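Local coordinates for fructooligosaccharide ABC transporter substrate-binding protein FusA (Streptococcus pneumoniae, PDB 5G5Y), which binds short- and long-chain fructooligosaccharides, preferring tetrasaccharides and larger, as the solute-binding component of the FusABC-MsmK importer, at residues L5-A10 with I36-Y41; V135-W140 with V266-D271. All coordinates share one frame; numbering follows the deposited sequence.

Contact 1 of 2, residues L5-A10 with I36-Y41; sequences LKFMTA and IDWTNY. With ZN (zinc ion), chain L.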
loop_
_atom_site.group_PDB
_atom_site.type_symbol
_atom_site.label_atom_id
_atom_site.label_comp_id
_atom_site.label_asym_id
_atom_site.label_seq_id
_atom_site.Cartn_x
_atom_site.Cartn_y
_atom_site.Cartn_z
ATOM N N LEU A 5 -25.791 -20.371 -4.183
ATOM C CA LEU A 5 -25.502 -19.159 -4.943
ATOM C C LEU A 5 -24.316 -19.436 -5.862
ATOM O O LEU A 5 -23.432 -20.228 -5.537
ATOM C CB LEU A 5 -25.142 -18.023 -3.995
ATOM C CG LEU A 5 -26.209 -17.479 -3.055
ATOM C CD1 LEU A 5 -25.574 -16.597 -2.008
ATOM C CD2 LEU A 5 -27.290 -16.739 -3.843
ATOM N N LYS A 6 -24.275 -18.753 -6.984
ATOM C CA LYS A 6 -23.150 -18.892 -7.928
ATOM C C LYS A 6 -22.275 -17.644 -7.848
ATOM O O LYS A 6 -22.743 -16.558 -8.160
ATOM C CB LYS A 6 -23.620 -19.015 -9.375
ATOM C CG LYS A 6 -24.334 -20.310 -9.685
ATOM C CD LYS A 6 -24.886 -20.340 -11.117
ATOM C CE LYS A 6 -23.823 -20.193 -12.213
ATOM N NZ LYS A 6 -22.722 -21.208 -12.180
ATOM N N PHE A 7 -21.021 -17.829 -7.461
ATOM C CA PHE A 7 -20.062 -16.736 -7.335
ATOM C C PHE A 7 -18.902 -16.968 -8.298
ATOM O O PHE A 7 -18.316 -18.051 -8.301
ATOM C CB PHE A 7 -19.450 -16.673 -5.923
ATOM C CG PHE A 7 -20.391 -16.218 -4.827
ATOM C CD1 PHE A 7 -21.620 -15.623 -5.089
ATOM C CD2 PHE A 7 -19.970 -16.283 -3.499
ATOM C CE1 PHE A 7 -22.445 -15.190 -4.054
ATOM C CE2 PHE A 7 -20.798 -15.868 -2.471
ATOM C CZ PHE A 7 -22.033 -15.304 -2.753
ATOM N N MET A 8 -18.526 -15.922 -9.040
ATOM C CA MET A 8 -17.221 -15.894 -9.727
ATOM C C MET A 8 -16.189 -15.454 -8.700
ATOM O O MET A 8 -16.487 -14.601 -7.838
ATOM C CB MET A 8 -17.244 -14.924 -10.883
ATOM C CG MET A 8 -15.968 -14.894 -11.742
ATOM S SD MET A 8 -15.879 -13.417 -12.757
ATOM C CE MET A 8 -17.391 -13.449 -13.666
ATOM N N THR A 9 -14.996 -16.032 -8.747
ATOM C CA THR A 9 -13.935 -15.644 -7.835
ATOM C C THR A 9 -12.558 -15.683 -8.490
ATOM O O THR A 9 -12.397 -16.238 -9.570
ATOM C CB THR A 9 -13.968 -16.500 -6.539
ATOM O OG1 THR A 9 -13.115 -15.922 -5.542
ATOM C CG2 THR A 9 -13.572 -17.952 -6.779
ATOM N N ALA A 10 -11.609 -15.071 -7.802
ATOM C CA ALA A 10 -10.219 -15.072 -8.164
ATOM C C ALA A 10 -9.441 -15.747 -7.025
ATOM O O ALA A 10 -9.647 -15.471 -5.829
ATOM C CB ALA A 10 -9.732 -13.641 -8.349
ATOM N N ILE A 36 -21.912 -22.554 -2.156
ATOM C CA ILE A 36 -21.439 -21.720 -3.245
ATOM C C ILE A 36 -20.941 -22.587 -4.387
ATOM O O ILE A 36 -20.076 -23.450 -4.200
ATOM C CB ILE A 36 -20.307 -20.762 -2.819
ATOM C CG1 ILE A 36 -20.738 -19.944 -1.579
ATOM C CG2 ILE A 36 -19.960 -19.811 -3.975
ATOM C CD1 ILE A 36 -22.000 -19.117 -1.796
ATOM N N ASP A 37 -21.503 -22.341 -5.555
ATOM C CA ASP A 37 -21.026 -22.923 -6.776
ATOM C C ASP A 37 -20.051 -21.922 -7.403
ATOM O O ASP A 37 -20.473 -20.893 -7.952
ATOM C CB ASP A 37 -22.158 -23.246 -7.744
ATOM C CG ASP A 37 -21.641 -23.936 -8.988
ATOM O OD1 ASP A 37 -20.560 -24.528 -8.898
ATOM O OD2 ASP A 37 -22.306 -23.924 -10.021
ATOM N N TRP A 38 -18.764 -22.233 -7.317
ATOM C CA TRP A 38 -17.728 -21.268 -7.712
ATOM C C TRP A 38 -17.356 -21.355 -9.169
ATOM O O TRP A 38 -17.206 -22.470 -9.710
ATOM C CB TRP A 38 -16.441 -21.443 -6.913
ATOM C CG TRP A 38 -16.604 -21.313 -5.458
ATOM C CD1 TRP A 38 -16.847 -22.324 -4.566
ATOM C CD2 TRP A 38 -16.575 -20.098 -4.687
ATOM N NE1 TRP A 38 -16.960 -21.818 -3.318
ATOM C CE2 TRP A 38 -16.784 -20.460 -3.350
ATOM C CE3 TRP A 38 -16.374 -18.748 -5.000
ATOM C CZ2 TRP A 38 -16.834 -19.503 -2.302
ATOM C CZ3 TRP A 38 -16.428 -17.799 -3.953
ATOM C CH2 TRP A 38 -16.633 -18.193 -2.637
ATOM N N THR A 39 -17.141 -20.176 -9.774
ATOM C CA THR A 39 -16.442 -20.062 -11.056
ATOM C C THR A 39 -15.126 -19.445 -10.677
ATOM O O THR A 39 -15.067 -18.230 -10.402
ATOM C CB THR A 39 -17.216 -19.187 -12.074
ATOM O OG1 THR A 39 -18.463 -19.798 -12.371
ATOM C CG2 THR A 39 -16.439 -19.018 -13.387
ATOM N N ASN A 40 -14.074 -20.264 -10.626
ATOM C CA ASN A 40 -12.821 -19.865 -10.059
ATOM C C ASN A 40 -11.758 -19.632 -11.124
ATOM O O ASN A 40 -11.241 -20.607 -11.697
ATOM C CB ASN A 40 -12.359 -20.944 -9.095
ATOM C CG ASN A 40 -11.086 -20.608 -8.365
ATOM O OD1 ASN A 40 -10.712 -19.442 -8.217
ATOM N ND2 ASN A 40 -10.411 -21.634 -7.878
ATOM N N TYR A 41 -11.416 -18.360 -11.359
ATOM C CA TYR A 41 -10.364 -18.013 -12.321
ATOM C C TYR A 41 -9.049 -17.762 -11.618
ATOM O O TYR A 41 -8.930 -16.849 -10.797
ATOM C CB TYR A 41 -10.785 -16.827 -13.158
ATOM C CG TYR A 41 -12.022 -17.054 -13.979
ATOM C CD1 TYR A 41 -12.203 -18.228 -14.745
ATOM C CD2 TYR A 41 -13.007 -16.068 -14.059
ATOM C CE1 TYR A 41 -13.339 -18.406 -15.512
ATOM C CE2 TYR A 41 -14.148 -16.224 -14.810
ATOM C CZ TYR A 41 -14.316 -17.388 -15.565
ATOM O OH TYR A 41 -15.475 -17.514 -16.326
HETATM ZN ZN ZN L . -19.562 -25.509 -10.443
HETATM O O HOH W 1 -23.890 -23.944 -12.150
HETATM O O HOH W 2 -20.272 -20.941 -10.815
HETATM O O HOH W 3 -21.253 -26.062 -11.633
HETATM O O HOH W 4 -17.405 -25.427 -9.492
HETATM O O HOH W 5 -19.489 -23.763 -11.800
HETATM O O HOH W 6 -18.420 -26.325 -12.419
HETATM O O HOH W 7 -19.243 -27.563 -9.377
#
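Ile36 reaches across to the Phe7 ring and lays its CD1 methyl over one face, 4.0 Å from the ring centroid, a CH-pi contact. Its other branch, CG2, sits over the centre of the Trp38 ring system, 3.3 Å above the plane, and also touches Phe7; the isoleucine thereby meets both aromatics. Phe7 turns an edge toward the face of Trp38 in an offset edge-to-face pair, planes at 72°. Beyond it, Thr9 CG2 meets Trp38 CE3 at 3.4 Å, while Thr9 OG1 hydrogen-bonds to His63 and Trp38 NE1 to Asn20.

On the sheet face that carries Lys6, Met8, Asp37 and Tyr41, Lys6 and Asp37 run side by side. The lysine chain bends at chi3 (60°) and chi4 (57°), bringing NZ to 3.5 Å from Asp37 OD2, a salt bridge whose hydrogen bond is weak, spanned also by a water that accepts from NZ and donates to OD2. Asp37 OD1 binds a zinc ion at 2.1 Å, whose other five ligands here are waters. Farther along, Met8 SD lies at the edge of the Tyr41 ring, a Met-aromatic contact.

Five backbone hydrogen bonds join the parallel strands, which belong to the beta-alpha-beta unit of strand 3-10, helix 23-32 and strand 34-41. Strand 61-63 flanks 3-10 on its other side; helix 319-329 covers Leu5 and Ile36, and helix 45-55 packs on Met8 and Tyr41.

Contact 2 of 2, residues V135-W140 with V266-D271; sequences VNDMAW and VYFTWD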
loop_
_atom_site.group_PDB
_atom_site.type_symbol
_atom_site.label_atom_id
_atom_site.label_comp_id
_atom_site.label_asym_id
_atom_site.label_seq_id
_atom_site.Cartn_x
_atom_site.Cartn_y
_atom_site.Cartn_z
ATOM N N VAL A 135 4.984 5.233 5.689
ATOM C CA VAL A 135 6.285 5.375 5.004
ATOM C C VAL A 135 6.465 4.089 4.253
ATOM O O VAL A 135 6.335 3.014 4.858
ATOM C CB VAL A 135 7.439 5.558 6.010
ATOM C CG1 VAL A 135 8.831 5.625 5.343
ATOM C CG2 VAL A 135 7.219 6.852 6.748
ATOM N N ASN A 136 6.712 4.180 2.952
ATOM C CA ASN A 136 6.936 2.989 2.129
ATOM C C ASN A 136 8.425 2.750 1.841
ATOM O O ASN A 136 8.910 1.620 2.000
ATOM C CB ASN A 136 6.070 3.015 0.870
ATOM C CG ASN A 136 6.436 4.146 -0.105
ATOM O OD1 ASN A 136 6.695 5.270 0.281
ATOM N ND2 ASN A 136 6.423 3.838 -1.366
ATOM N N ASP A 137 9.144 3.816 1.485
ATOM C CA ASP A 137 10.540 3.740 1.091
ATOM C C ASP A 137 11.515 4.109 2.218
ATOM O O ASP A 137 12.208 5.121 2.151
ATOM C CB ASP A 137 10.814 4.585 -0.160
ATOM C CG ASP A 137 10.642 6.072 0.059
ATOM O OD1 ASP A 137 9.706 6.492 0.763
ATOM O OD2 ASP A 137 11.481 6.843 -0.484
ATOM N N MET A 138 11.579 3.256 3.229
ATOM C CA MET A 138 12.435 3.480 4.395
ATOM C C MET A 138 13.903 3.456 3.960
ATOM O O MET A 138 14.266 2.690 3.058
ATOM C CB MET A 138 12.215 2.406 5.468
ATOM C CG MET A 138 10.854 2.422 6.071
ATOM S SD MET A 138 10.510 1.169 7.325
ATOM C CE MET A 138 11.850 1.360 8.485
ATOM N N ALA A 139 14.710 4.315 4.591
ATOM C CA ALA A 139 16.168 4.368 4.350
ATOM C C ALA A 139 16.855 3.493 5.402
ATOM O O ALA A 139 16.466 3.525 6.581
ATOM C CB ALA A 139 16.669 5.785 4.416
ATOM N N TRP A 140 17.827 2.713 4.948
ATOM C CA TRP A 140 18.562 1.773 5.775
ATOM C C TRP A 140 20.043 2.060 5.608
ATOM O O TRP A 140 20.492 2.439 4.503
ATOM C CB TRP A 140 18.265 0.355 5.299
ATOM C CG TRP A 140 16.814 0.035 5.255
ATOM C CD1 TRP A 140 15.979 0.196 4.202
ATOM C CD2 TRP A 140 16.030 -0.521 6.311
ATOM N NE1 TRP A 140 14.721 -0.195 4.544
ATOM C CE2 TRP A 140 14.725 -0.656 5.823
ATOM C CE3 TRP A 140 16.307 -0.902 7.621
ATOM C CZ2 TRP A 140 13.675 -1.164 6.597
ATOM C CZ3 TRP A 140 15.249 -1.433 8.401
ATOM C CH2 TRP A 140 13.970 -1.546 7.887
ATOM N N VAL A 266 23.920 3.185 2.163
ATOM C CA VAL A 266 22.567 3.639 2.487
ATOM C C VAL A 266 21.736 3.219 1.306
ATOM O O VAL A 266 22.141 3.428 0.167
ATOM C CB VAL A 266 22.482 5.170 2.714
ATOM C CG1 VAL A 266 21.025 5.657 2.825
ATOM C CG2 VAL A 266 23.292 5.574 3.945
ATOM N N TYR A 267 20.586 2.587 1.547
ATOM C CA TYR A 267 19.680 2.230 0.468
ATOM C C TYR A 267 18.231 2.294 0.974
ATOM O O TYR A 267 18.000 2.479 2.158
ATOM C CB TYR A 267 19.998 0.844 -0.146
ATOM C CG TYR A 267 19.562 -0.328 0.710
ATOM C CD1 TYR A 267 20.280 -0.712 1.846
ATOM C CD2 TYR A 267 18.395 -0.997 0.426
ATOM C CE1 TYR A 267 19.863 -1.796 2.636
ATOM C CE2 TYR A 267 17.948 -2.057 1.211
ATOM C CZ TYR A 267 18.667 -2.455 2.314
ATOM O OH TYR A 267 18.168 -3.515 3.044
ATOM N N PHE A 268 17.291 2.185 0.046
ATOM C CA PHE A 268 15.851 2.292 0.347
ATOM C C PHE A 268 15.109 1.010 -0.009
ATOM O O PHE A 268 15.312 0.444 -1.073
ATOM C CB PHE A 268 15.221 3.480 -0.420
ATOM C CG PHE A 268 15.873 4.783 -0.129
ATOM C CD1 PHE A 268 17.074 5.108 -0.722
ATOM C CD2 PHE A 268 15.297 5.694 0.764
ATOM C CE1 PHE A 268 17.715 6.303 -0.432
ATOM C CE2 PHE A 268 15.930 6.887 1.056
ATOM C CZ PHE A 268 17.139 7.202 0.447
ATOM N N THR A 269 14.183 0.607 0.847
ATOM C CA THR A 269 13.268 -0.496 0.571
ATOM C C THR A 269 12.197 -0.562 1.632
ATOM O O THR A 269 12.260 0.143 2.625
ATOM C CB THR A 269 14.008 -1.877 0.440
ATOM O OG1 THR A 269 13.135 -2.798 -0.204
ATOM C CG2 THR A 269 14.475 -2.373 1.755
ATOM N N TRP A 270 11.184 -1.375 1.398
ATOM C CA TRP A 270 10.135 -1.577 2.391
ATOM C C TRP A 270 10.639 -2.247 3.650
ATOM O O TRP A 270 10.401 -1.778 4.773
ATOM C CB TRP A 270 9.011 -2.361 1.779
ATOM C CG TRP A 270 7.836 -2.659 2.672
ATOM C CD1 TRP A 270 7.678 -3.766 3.446
ATOM C CD2 TRP A 270 6.637 -1.880 2.829
ATOM N NE1 TRP A 270 6.457 -3.728 4.095
ATOM C CE2 TRP A 270 5.799 -2.584 3.734
ATOM C CE3 TRP A 270 6.200 -0.669 2.314
ATOM C CZ2 TRP A 270 4.555 -2.119 4.111
ATOM C CZ3 TRP A 270 4.944 -0.197 2.681
ATOM C CH2 TRP A 270 4.132 -0.919 3.586
ATOM N N ASP A 271 11.359 -3.339 3.457
ATOM C CA ASP A 271 11.857 -4.152 4.561
ATOM C C ASP A 271 13.206 -4.651 4.153
ATOM O O ASP A 271 13.302 -5.310 3.126
ATOM C CB ASP A 271 10.849 -5.293 4.794
ATOM C CG ASP A 271 11.247 -6.268 5.904
ATOM O OD1 ASP A 271 12.437 -6.383 6.297
ATOM O OD2 ASP A 271 10.306 -6.963 6.390
#
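Trp140 and Tyr267 face each other in a hydrogen-bonded antiparallel pair: Trp140 N donates to Tyr267 O at 2.8 Å and Tyr267 N donates to Trp140 O. Thr269 N adds a third backbone bond, to Met138 O at 3.0 Å. Trp140 CB lies off-centre over the tyrosine ring, 4.2 Å from its centroid; the two aromatic planes, 28° apart, are slid until they barely overlap. With CG anti to the carbonyl carbon (chi1 -55°), the indole runs back along its own strand toward Met138 and turns its NE1 edge to Thr269 O, 3.1 Å away. This bond is nearly straight at the hydrogen (174°) and lies in the indole plane, yet it arrives from above the carbonyl plane. Thr269 CG2 touches the same NE1, while Thr269 OG1 hydrogen-bonds to Glu192. Ala139 and Phe268 occupy the other side of the sheet, where Ala139 CB meets Phe268 CE2 at 3.6 Å and Asp137 O lies in the ring plane at its edge.

Packing is looser at the more open end, formed by the partly exposed Asn136, Trp270 and Asp271, where CA-H...O and edge contacts replace N-H...O bonds across the two segments. Asn136 CB lies 3.9 Å from Trp270 CZ3, in the ring plane. Asn136 O meets Trp270 CA in a CA-H...O contact; within its own segment it takes a weak hydrogen bond from Met138 N. Asn136 ND2 hydrogen-bonds to Asn191, which, like Trp270, binds substrate. Arg404 ties this end down through a cation-pi contact with Trp270 and hydrogen bonds to Val135 O and Trp270 O.

The buried indole N-H is thus satisfied by main chain, anchoring Thr269 immediately before Trp270. An aromatic, hydrogen-bonded core adjoins a mixed aromatic and amide surface, an arrangement consistent with sugar binding.

Overall arrangement
Contact 1 closes before contact 2 opens along the chain, and the two lie on opposite sides of its centre, about 39 Å apart between centres and about 22 Å between nearest atoms. Each joins neighbouring strands of a separate four-stranded mixed sheet: 34-41, 3-10, 61-63 and 310-312 for contact 1, and 181-183, 264-269, 138-142 and 282-284 for contact 2. This fits the two-lobed architecture of solute-binding proteins, with one sheet in each lobe. Contact 2 includes Trp270 of the substrate site; in contact 1 the side chain of Ala10 comes about 8 Å from that of substrate-binding Lys309, which places the C-terminal end of strand 3-10 near the substrate-binding residues too, consistent with a site between the lobes.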